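Local coordinates for peptidase S9 prolyl oligopeptidase catalytic domain-containing protein (Pyrococcus horikoshii, PDB 4HXF) that probably cleaves peptides as a self-compartmentalizing hexameric serine protease of the prolyl oligopeptidase family, pairing a beta-propeller with an alpha/beta-hydrolase domain, at residues N419-S422 and E423-L427; K237-V240 and S241-D244; R355-I359 and D360-D364. All coordinates share one frame; numbering follows the deposited sequence. Where two conformers were deposited one is given.

Contact 1 of 3, residues N419-S422 and E423-L427; sequences NGYS and EDFAL. With MG (magnesium ion), chain C.
Ser422 caps the start of helix 423-427 by accepting from Phe425, an N-cap in the hydrolase part of the chain, on the loop that follows strand 409-413. Its CB lies 3.0 Å from Glu423 N; from there OG stands between the backbone N and the carbonyl carbon (chi1 66°), a torsion that aims it at the first turn. OG accepts from Phe425 N at 3.0 Å, bent to 151°, and also rests against Phe425 CB at 3.3 Å. The carbonyl of the same serine adds the first helical bond, Ala426 N to Ser422 O at 3.2 Å, so side chain and backbone of Ser422 together occupy two N-H groups of the opening turn.

Tyr421 and Phe425 lie side by side and point the same way. Their rings meet obliquely, planes 44° apart and centroids 4.8 Å from each other; Tyr421 CB touches Phe425 CD2 at 3.5 Å, while Tyr421 CG lies over one face of the phenylalanine ring. The tyrosine hydroxyl is held by Asp364 and Asn414, and Phe425 packs on Leu361 and Leu363 of strand 361-368. The buried Phe425 thus ties the short helix to the edge hairpin of the hydrolase sheet.

Glu423 joins a magnesium site in the second shell. Its OE2 accepts from the backbone N of His243 in the propeller, while its OE1 receives a 2.7 Å hydrogen bond from water 1, one of two waters carried by the metal. The exposed Asp424 is a first-shell ligand of the same ion, its OD1 binding the magnesium directly at 2.1 Å.

Contact 2 of 3, residues K237-V240 and S241-D244; sequences KKYV and SEHD. With MG (magnesium ion), chain D.
The side chains of Lys237 and Glu242 run antiparallel alongside one another around a type I beta turn, Tyr239 to Glu242, in the propeller loop between strands 229-232 and 245-249. The turn is closed by Glu242 N to Tyr239 O at 3.1 Å, the donor standing above the carbonyl plane. Glu242 folds back along the turn it closes: with CG beside its own backbone N (chi1 -72°) and the chain extended beyond, its carboxylate reaches the N-H groups of Lys238 and Tyr239. OE2 accepts from Tyr239 N at 3.0 Å, 34° out of the carboxylate plane on the anti side, and from Lys238 N in a shorter but sharply bent, weak bond. This oxygen of the buried Glu242 therefore pins the chain entering the turn. The Tyr239 ring crosses the carboxylate obliquely, their planes 68° apart.

Lys237 runs the other way, its extended chain passing Glu242 and meeting Asp244 at about a right angle. NZ forms a salt bridge with Asp244 OD1 at 2.7 Å, approached from the syn side, and a weak second bond to OD2; it also donates to Val240 O at 2.9 Å. Three oxygens thus fix the ammonium, which probably offsets part of the negative charge collected at the metal site.

Asp244 is shared between this lysine and a magnesium ion: OD1 faces the ammonium, while OD2 is a metal ligand, as is Glu263. Ser241 and Val240 reach across to Glu510 of helix 504-511, carrying the loop against the hydrolase domain. Four waters fill out the coordination, and water 3 links the metal to the turn, donating to both Val240 O and Glu242 O at 2.7 Å each.

Contact 3 of 3, residues R355-I359 and D360-D364; sequences RFKSI and DLELD
A tight antiparallel beta hairpin, strands 352-358 and 361-368 joined by a type II' turn from Ser358 to Leu361, forms one edge of the mixed sheet of the alpha/beta-hydrolase domain. Two hydrogen-bonded pairs, Phe356 with Leu363 and Ser358 with Leu361, alternate with two non-hydrogen-bonded ones, Arg355 with Asp364 and Lys357 with Glu362. The turn is closed by Leu361 N to Ser358 O at 3.0 Å, and Ser358 N answers to Leu361 O almost straight, at 176°. Ile359 takes the positive phi (66°) of the first turn corner.

The face bearing Arg355, Lys357, Glu362 and Asp364 carries a salt-bridge network. Arg355 bends at chi2 and chi3, which lays its guanidinium back across the neighbouring strand, one face over the backbone of Glu362 and Leu363. NE meets the anti lone pair of Glu362 OE1 at 2.8 Å, close to the guanidinium plane, with the carboxylate turned 73° against it. NH1 donates to Asp364 OD1 at 2.9 Å, arriving from above that carboxylate; the same oxygen also takes a bond from His353. In one of two conformers, Lys357 NZ makes a weak and doubtful 3.2 Å salt bridge to Glu362 OE2.

On the opposite face Phe356 and Leu363 pack against helix 436-451, touching Glu447 and Asp440. Leu363 CB sits over one face of the Phe356 ring, 3.9 Å from its centroid, a CH-pi contact, and Ser358 OG bonds to Asp440 and Asn443 of that helix. At the turn, Asp360 forms salt bridges with Arg416 and Arg428.

The hairpin is therefore two-sided: charges cross-link its strands on a largely exposed face, Asp364 being buried and Glu362 held mainly by Arg355, while apolar side chains and the Ser358 hydroxyl join the other face to helix 436-451.

How the contacts relate
Contact 1 stands between the other two and touches both. Toward the propeller it meets contact 2: Tyr421 O lies 2.7 Å from His243 NE2, and Glu423 OE2 is 2.8 Å from His243 N, both probable hydrogen bonds. Toward the hydrolase sheet it meets contact 3, with Tyr421 OH 2.6 Å from Asp364 OD2 and Phe425 CE1 3.3 Å from Leu363 CD2. Contacts 2 and 3 do not touch; their nearest atoms are about 12 Å apart. Magnesium ions mark contacts 1 and 2. Contact 2 borders the inhibitor pocket, since Ser241 packs on Phe507, one of its lining residues.

Contact 1 of 3, residues N419-S422 and E423-L427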
loop_
_atom_site.group_PDB
_atom_site.type_symbol
_atom_site.label_atom_id
_atom_site.label_comp_id
_atom_site.label_asym_id
_atom_site.label_seq_id
_atom_site.Cartn_x
_atom_site.Cartn_y
_atom_site.Cartn_z
ATOM N N ASN A 419 7.177 -48.700 -21.401
ATOM C CA ASN A 419 7.956 -49.266 -20.281
ATOM C C ASN A 419 7.271 -50.411 -19.616
ATOM O O ASN A 419 6.085 -50.633 -19.785
ATOM C CB ASN A 419 8.248 -48.161 -19.226
ATOM C CG ASN A 419 9.635 -48.301 -18.613
ATOM O OD1 ASN A 419 10.256 -49.371 -18.671
ATOM N ND2 ASN A 419 10.161 -47.184 -18.099
ATOM N N GLY A 420 8.047 -51.221 -18.887
ATOM C CA GLY A 420 7.538 -52.281 -18.084
ATOM C C GLY A 420 7.723 -53.696 -18.565
ATOM O O GLY A 420 7.331 -54.679 -17.912
ATOM N N TYR A 421 8.400 -53.838 -19.697
ATOM C CA TYR A 421 8.586 -55.069 -20.386
ATOM C C TYR A 421 10.067 -55.163 -20.760
ATOM O O TYR A 421 10.915 -54.520 -20.168
ATOM C CB TYR A 421 7.647 -55.063 -21.610
ATOM C CG TYR A 421 6.215 -54.866 -21.154
ATOM C CD1 TYR A 421 5.686 -53.589 -21.052
ATOM C CD2 TYR A 421 5.399 -55.918 -20.823
ATOM C CE1 TYR A 421 4.436 -53.381 -20.522
ATOM C CE2 TYR A 421 4.095 -55.682 -20.327
ATOM C CZ TYR A 421 3.620 -54.404 -20.252
ATOM O OH TYR A 421 2.371 -54.234 -19.708
ATOM N N SER A 422 10.391 -56.022 -21.714
ATOM C CA SER A 422 11.749 -56.161 -22.157
ATOM C C SER A 422 12.227 -54.880 -22.775
ATOM O O SER A 422 11.461 -53.981 -23.273
ATOM C CB SER A 422 11.967 -57.272 -23.194
ATOM O OG SER A 422 11.305 -57.000 -24.432
ATOM N N GLU A 423 13.540 -54.710 -22.798
ATOM C CA GLU A 423 14.150 -53.613 -23.501
ATOM C C GLU A 423 13.761 -53.598 -25.000
ATOM O O GLU A 423 13.402 -52.593 -25.565
ATOM C CB GLU A 423 15.677 -53.620 -23.378
ATOM C CG GLU A 423 16.308 -52.439 -24.071
ATOM C CD GLU A 423 17.757 -52.295 -23.683
ATOM O OE1 GLU A 423 18.598 -52.931 -24.294
ATOM O OE2 GLU A 423 18.058 -51.710 -22.632
ATOM N N ASP A 424 13.861 -54.756 -25.633
ATOM C CA ASP A 424 13.533 -54.892 -27.057
ATOM C C ASP A 424 12.093 -54.406 -27.283
ATOM O O ASP A 424 11.783 -53.805 -28.315
ATOM C CB ASP A 424 13.707 -56.326 -27.602
ATOM C CG ASP A 424 15.166 -56.749 -27.701
ATOM O OD1 ASP A 424 16.013 -55.826 -27.566
ATOM O OD2 ASP A 424 15.462 -57.935 -28.008
ATOM N N PHE A 425 11.177 -54.725 -26.368
ATOM C CA PHE A 425 9.745 -54.276 -26.511
ATOM C C PHE A 425 9.646 -52.784 -26.541
ATOM O O PHE A 425 8.888 -52.188 -27.370
ATOM C CB PHE A 425 8.940 -54.855 -25.345
ATOM C CG PHE A 425 7.465 -54.488 -25.343
ATOM C CD1 PHE A 425 6.563 -55.317 -25.945
ATOM C CD2 PHE A 425 6.998 -53.433 -24.627
ATOM C CE1 PHE A 425 5.191 -55.044 -25.934
ATOM C CE2 PHE A 425 5.655 -53.221 -24.557
ATOM C CZ PHE A 425 4.770 -53.996 -25.187
ATOM N N ALA A 426 10.441 -52.123 -25.660
ATOM C CA ALA A 426 10.520 -50.650 -25.723
ATOM C C ALA A 426 11.095 -50.085 -26.991
ATOM O O ALA A 426 10.597 -49.119 -27.559
ATOM C CB ALA A 426 11.305 -50.128 -24.526
ATOM N N LEU A 427 12.123 -50.721 -27.500
ATOM C CA LEU A 427 12.839 -50.214 -28.672
ATOM C C LEU A 427 12.120 -50.454 -29.984
ATOM O O LEU A 427 12.439 -49.833 -30.997
ATOM C CB LEU A 427 14.236 -50.794 -28.721
ATOM C CG LEU A 427 15.115 -50.404 -27.501
ATOM C CD1 LEU A 427 16.511 -50.995 -27.632
ATOM C CD2 LEU A 427 15.228 -48.853 -27.270
HETATM MG MG MG C . 18.121 -55.860 -27.331
HETATM O O HOH W 1 18.280 -53.854 -26.810
HETATM O O HOH W 2 17.784 -56.421 -25.353
#

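Contact 2 of 3, residues K237-V240 and S241-D244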
loop_
_atom_site.group_PDB
_atom_site.type_symbol
_atom_site.label_atom_id
_atom_site.label_comp_id
_atom_site.label_asym_id
_atom_site.label_seq_id
_atom_site.Cartn_x
_atom_site.Cartn_y
_atom_site.Cartn_z
ATOM N N LYS A 237 25.094 -46.331 -23.692
ATOM C CA LYS A 237 23.782 -46.540 -24.373
ATOM C C LYS A 237 23.923 -46.218 -25.810
ATOM O O LYS A 237 24.609 -45.264 -26.193
ATOM C CB LYS A 237 22.717 -45.566 -23.800
ATOM C CG LYS A 237 22.186 -46.047 -22.474
ATOM C CD LYS A 237 21.063 -45.091 -22.106
ATOM C CE LYS A 237 20.204 -45.495 -21.018
ATOM N NZ LYS A 237 19.172 -44.472 -20.704
ATOM N N LYS A 238 23.386 -47.059 -26.680
ATOM C CA LYS A 238 23.101 -46.599 -28.046
ATOM C C LYS A 238 21.865 -45.780 -28.188
ATOM O O LYS A 238 21.763 -44.915 -29.072
ATOM C CB LYS A 238 22.993 -47.787 -29.005
ATOM C CG LYS A 238 24.311 -48.562 -29.055
ATOM C CD LYS A 238 24.295 -49.598 -30.124
ATOM C CE LYS A 238 25.706 -50.247 -29.987
ATOM N NZ LYS A 238 26.101 -51.081 -31.138
ATOM N N TYR A 239 20.823 -46.115 -27.384
ATOM C CA TYR A 239 19.569 -45.335 -27.375
ATOM C C TYR A 239 19.264 -44.860 -25.974
ATOM O O TYR A 239 19.440 -45.706 -25.038
ATOM C CB TYR A 239 18.404 -46.257 -27.787
ATOM C CG TYR A 239 18.716 -46.908 -29.168
ATOM C CD1 TYR A 239 18.594 -46.190 -30.308
ATOM C CD2 TYR A 239 19.201 -48.198 -29.253
ATOM C CE1 TYR A 239 18.911 -46.715 -31.577
ATOM C CE2 TYR A 239 19.502 -48.779 -30.473
ATOM C CZ TYR A 239 19.401 -48.013 -31.620
ATOM O OH TYR A 239 19.757 -48.538 -32.879
ATOM N N VAL A 240 18.753 -43.661 -25.831
ATOM C CA VAL A 240 18.395 -43.144 -24.522
ATOM C C VAL A 240 17.280 -44.018 -23.986
ATOM O O VAL A 240 17.128 -44.246 -22.780
ATOM C CB VAL A 240 17.957 -41.681 -24.691
ATOM C CG1 VAL A 240 17.364 -41.171 -23.415
ATOM C CG2 VAL A 240 19.208 -40.824 -25.062
ATOM N N SER A 241 16.464 -44.546 -24.912
ATOM C CA SER A 241 15.312 -45.449 -24.548
ATOM C C SER A 241 15.684 -46.813 -23.970
ATOM O O SER A 241 14.765 -47.540 -23.543
ATOM C CB SER A 241 14.385 -45.637 -25.738
ATOM O OG SER A 241 13.901 -44.316 -26.239
ATOM N N GLU A 242 16.947 -47.211 -24.038
ATOM C CA GLU A 242 17.407 -48.439 -23.373
ATOM C C GLU A 242 17.074 -48.392 -21.897
ATOM O O GLU A 242 17.057 -47.287 -21.327
ATOM C CB GLU A 242 18.927 -48.682 -23.596
ATOM C CG GLU A 242 19.323 -49.114 -24.964
ATOM C CD GLU A 242 20.881 -49.068 -25.013
ATOM O OE1 GLU A 242 21.541 -49.640 -24.098
ATOM O OE2 GLU A 242 21.336 -48.704 -26.024
ATOM N N HIS A 243 16.855 -49.560 -21.272
ATOM C CA HIS A 243 16.553 -49.602 -19.888
ATOM C C HIS A 243 17.695 -49.080 -19.077
ATOM O O HIS A 243 18.788 -49.698 -19.136
ATOM C CB HIS A 243 16.181 -51.008 -19.472
ATOM C CG HIS A 243 14.772 -51.478 -19.887
ATOM N ND1 HIS A 243 13.744 -50.626 -20.302
ATOM C CD2 HIS A 243 14.263 -52.757 -19.943
ATOM C CE1 HIS A 243 12.642 -51.371 -20.515
ATOM N NE2 HIS A 243 12.945 -52.678 -20.292
ATOM N N ASP A 244 17.435 -48.097 -18.241
ATOM C CA ASP A 244 18.408 -47.716 -17.181
ATOM C C ASP A 244 18.541 -48.699 -16.105
ATOM O O ASP A 244 17.554 -49.275 -15.624
ATOM C CB ASP A 244 18.051 -46.372 -16.616
ATOM C CG ASP A 244 18.259 -45.286 -17.635
ATOM O OD1 ASP A 244 19.373 -45.047 -18.070
ATOM O OD2 ASP A 244 17.294 -44.765 -18.222
HETATM MG MG MG D . 15.249 -44.650 -18.734
HETATM O O HOH W 3 15.634 -45.129 -20.711
HETATM O O HOH W 4 13.228 -44.465 -19.145
HETATM O O HOH W 5 15.610 -42.595 -19.306
HETATM O O HOH W 6 14.836 -44.109 -16.664
#

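Contact 3 of 3, residues R355-I359 and D360-D364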
loop_
_atom_site.group_PDB
_atom_site.type_symbol
_atom_site.label_atom_id
_atom_site.label_comp_id
_atom_site.label_asym_id
_atom_site.label_seq_id
_atom_site.Cartn_x
_atom_site.Cartn_y
_atom_site.Cartn_z
ATOM N N ARG A 355 -5.348 -59.963 -21.464
ATOM C CA ARG A 355 -4.314 -60.103 -22.458
ATOM C C ARG A 355 -4.906 -60.130 -23.856
ATOM O O ARG A 355 -6.083 -60.564 -24.072
ATOM C CB ARG A 355 -3.632 -61.470 -22.192
ATOM C CG ARG A 355 -2.895 -61.529 -20.891
ATOM C CD ARG A 355 -1.660 -60.717 -20.883
ATOM N NE ARG A 355 -0.585 -61.370 -21.585
ATOM C CZ ARG A 355 0.638 -60.877 -21.784
ATOM N NH1 ARG A 355 0.974 -59.655 -21.416
ATOM N NH2 ARG A 355 1.561 -61.634 -22.382
ATOM N N PHE A 356 -4.123 -59.737 -24.832
ATOM C CA PHE A 356 -4.574 -59.799 -26.218
ATOM C C PHE A 356 -3.389 -59.980 -27.147
ATOM O O PHE A 356 -2.267 -59.557 -26.821
ATOM C CB PHE A 356 -5.410 -58.532 -26.555
ATOM C CG PHE A 356 -4.645 -57.216 -26.564
ATOM C CD1 PHE A 356 -4.467 -56.456 -25.382
ATOM C CD2 PHE A 356 -4.139 -56.708 -27.746
ATOM C CE1 PHE A 356 -3.750 -55.271 -25.442
ATOM C CE2 PHE A 356 -3.475 -55.477 -27.802
ATOM C CZ PHE A 356 -3.300 -54.779 -26.641
ATOM N N LYS A 357 -3.668 -60.490 -28.330
ATOM C CA LYS A 357 -2.625 -60.665 -29.319
ATOM C C LYS A 357 -2.624 -59.474 -30.278
ATOM O O LYS A 357 -3.642 -58.976 -30.694
ATOM C CB LYS A 357 -2.809 -61.985 -30.049
ATOM C CG LYS A 357 -2.647 -63.215 -29.144
ATOM C CD LYS A 357 -3.193 -64.445 -29.815
ATOM C CE LYS A 357 -3.151 -65.632 -28.859
ATOM N NZ LYS A 357 -3.133 -65.091 -27.466
ATOM N N SER A 358 -1.432 -59.083 -30.665
ATOM C CA SER A 358 -1.268 -58.049 -31.663
ATOM C C SER A 358 -0.064 -58.337 -32.529
ATOM O O SER A 358 1.066 -58.145 -32.105
ATOM C CB SER A 358 -1.142 -56.717 -30.988
ATOM O OG SER A 358 -1.106 -55.707 -32.011
ATOM N N ILE A 359 -0.350 -58.724 -33.762
ATOM C CA ILE A 359 0.686 -58.976 -34.787
ATOM C C ILE A 359 1.453 -60.218 -34.217
ATOM O O ILE A 359 0.845 -61.294 -34.023
ATOM C CB ILE A 359 1.545 -57.731 -35.169
ATOM C CG1 ILE A 359 0.641 -56.524 -35.533
ATOM C CG2 ILE A 359 2.477 -58.080 -36.385
ATOM C CD1 ILE A 359 1.459 -55.256 -35.814
ATOM N N ASP A 360 2.699 -59.992 -33.838
ATOM C CA ASP A 360 3.640 -60.947 -33.303
ATOM C C ASP A 360 3.726 -61.004 -31.773
ATOM O O ASP A 360 4.457 -61.772 -31.273
ATOM C CB ASP A 360 5.069 -60.672 -33.916
ATOM C CG ASP A 360 5.604 -59.237 -33.689
ATOM O OD1 ASP A 360 4.809 -58.309 -33.500
ATOM O OD2 ASP A 360 6.841 -59.055 -33.762
ATOM N N LEU A 361 2.940 -60.214 -31.018
ATOM C CA LEU A 361 3.144 -60.134 -29.577
ATOM C C LEU A 361 1.836 -60.429 -28.856
ATOM O O LEU A 361 0.796 -60.357 -29.430
ATOM C CB LEU A 361 3.561 -58.715 -29.218
ATOM C CG LEU A 361 4.954 -58.217 -29.679
ATOM C CD1 LEU A 361 5.228 -56.781 -29.306
ATOM C CD2 LEU A 361 5.987 -59.213 -29.094
ATOM N N GLU A 362 1.966 -60.728 -27.585
ATOM C CA GLU A 362 0.837 -60.752 -26.622
ATOM C C GLU A 362 1.036 -59.612 -25.648
ATOM O O GLU A 362 2.137 -59.402 -25.146
ATOM C CB GLU A 362 0.697 -62.123 -25.941
ATOM C CG GLU A 362 -0.555 -62.214 -25.040
ATOM C CD GLU A 362 -0.787 -63.602 -24.440
ATOM O OE1 GLU A 362 -0.686 -63.718 -23.193
ATOM O OE2 GLU A 362 -0.904 -64.549 -25.240
ATOM N N LEU A 363 0.001 -58.767 -25.426
ATOM C CA LEU A 363 0.149 -57.491 -24.682
ATOM C C LEU A 363 -0.880 -57.413 -23.566
ATOM O O LEU A 363 -1.877 -58.200 -23.526
ATOM C CB LEU A 363 -0.154 -56.302 -25.656
ATOM C CG LEU A 363 0.703 -56.187 -26.912
ATOM C CD1 LEU A 363 0.355 -54.851 -27.645
ATOM C CD2 LEU A 363 2.121 -56.170 -26.596
ATOM N N ASP A 364 -0.617 -56.470 -22.661
ATOM C CA ASP A 364 -1.499 -56.142 -21.572
ATOM C C ASP A 364 -2.460 -55.005 -21.924
ATOM O O ASP A 364 -2.043 -53.969 -22.451
ATOM C CB ASP A 364 -0.673 -55.686 -20.380
ATOM C CG ASP A 364 0.074 -56.857 -19.690
ATOM O OD1 ASP A 364 -0.433 -57.967 -19.559
ATOM O OD2 ASP A 364 1.188 -56.545 -19.228
#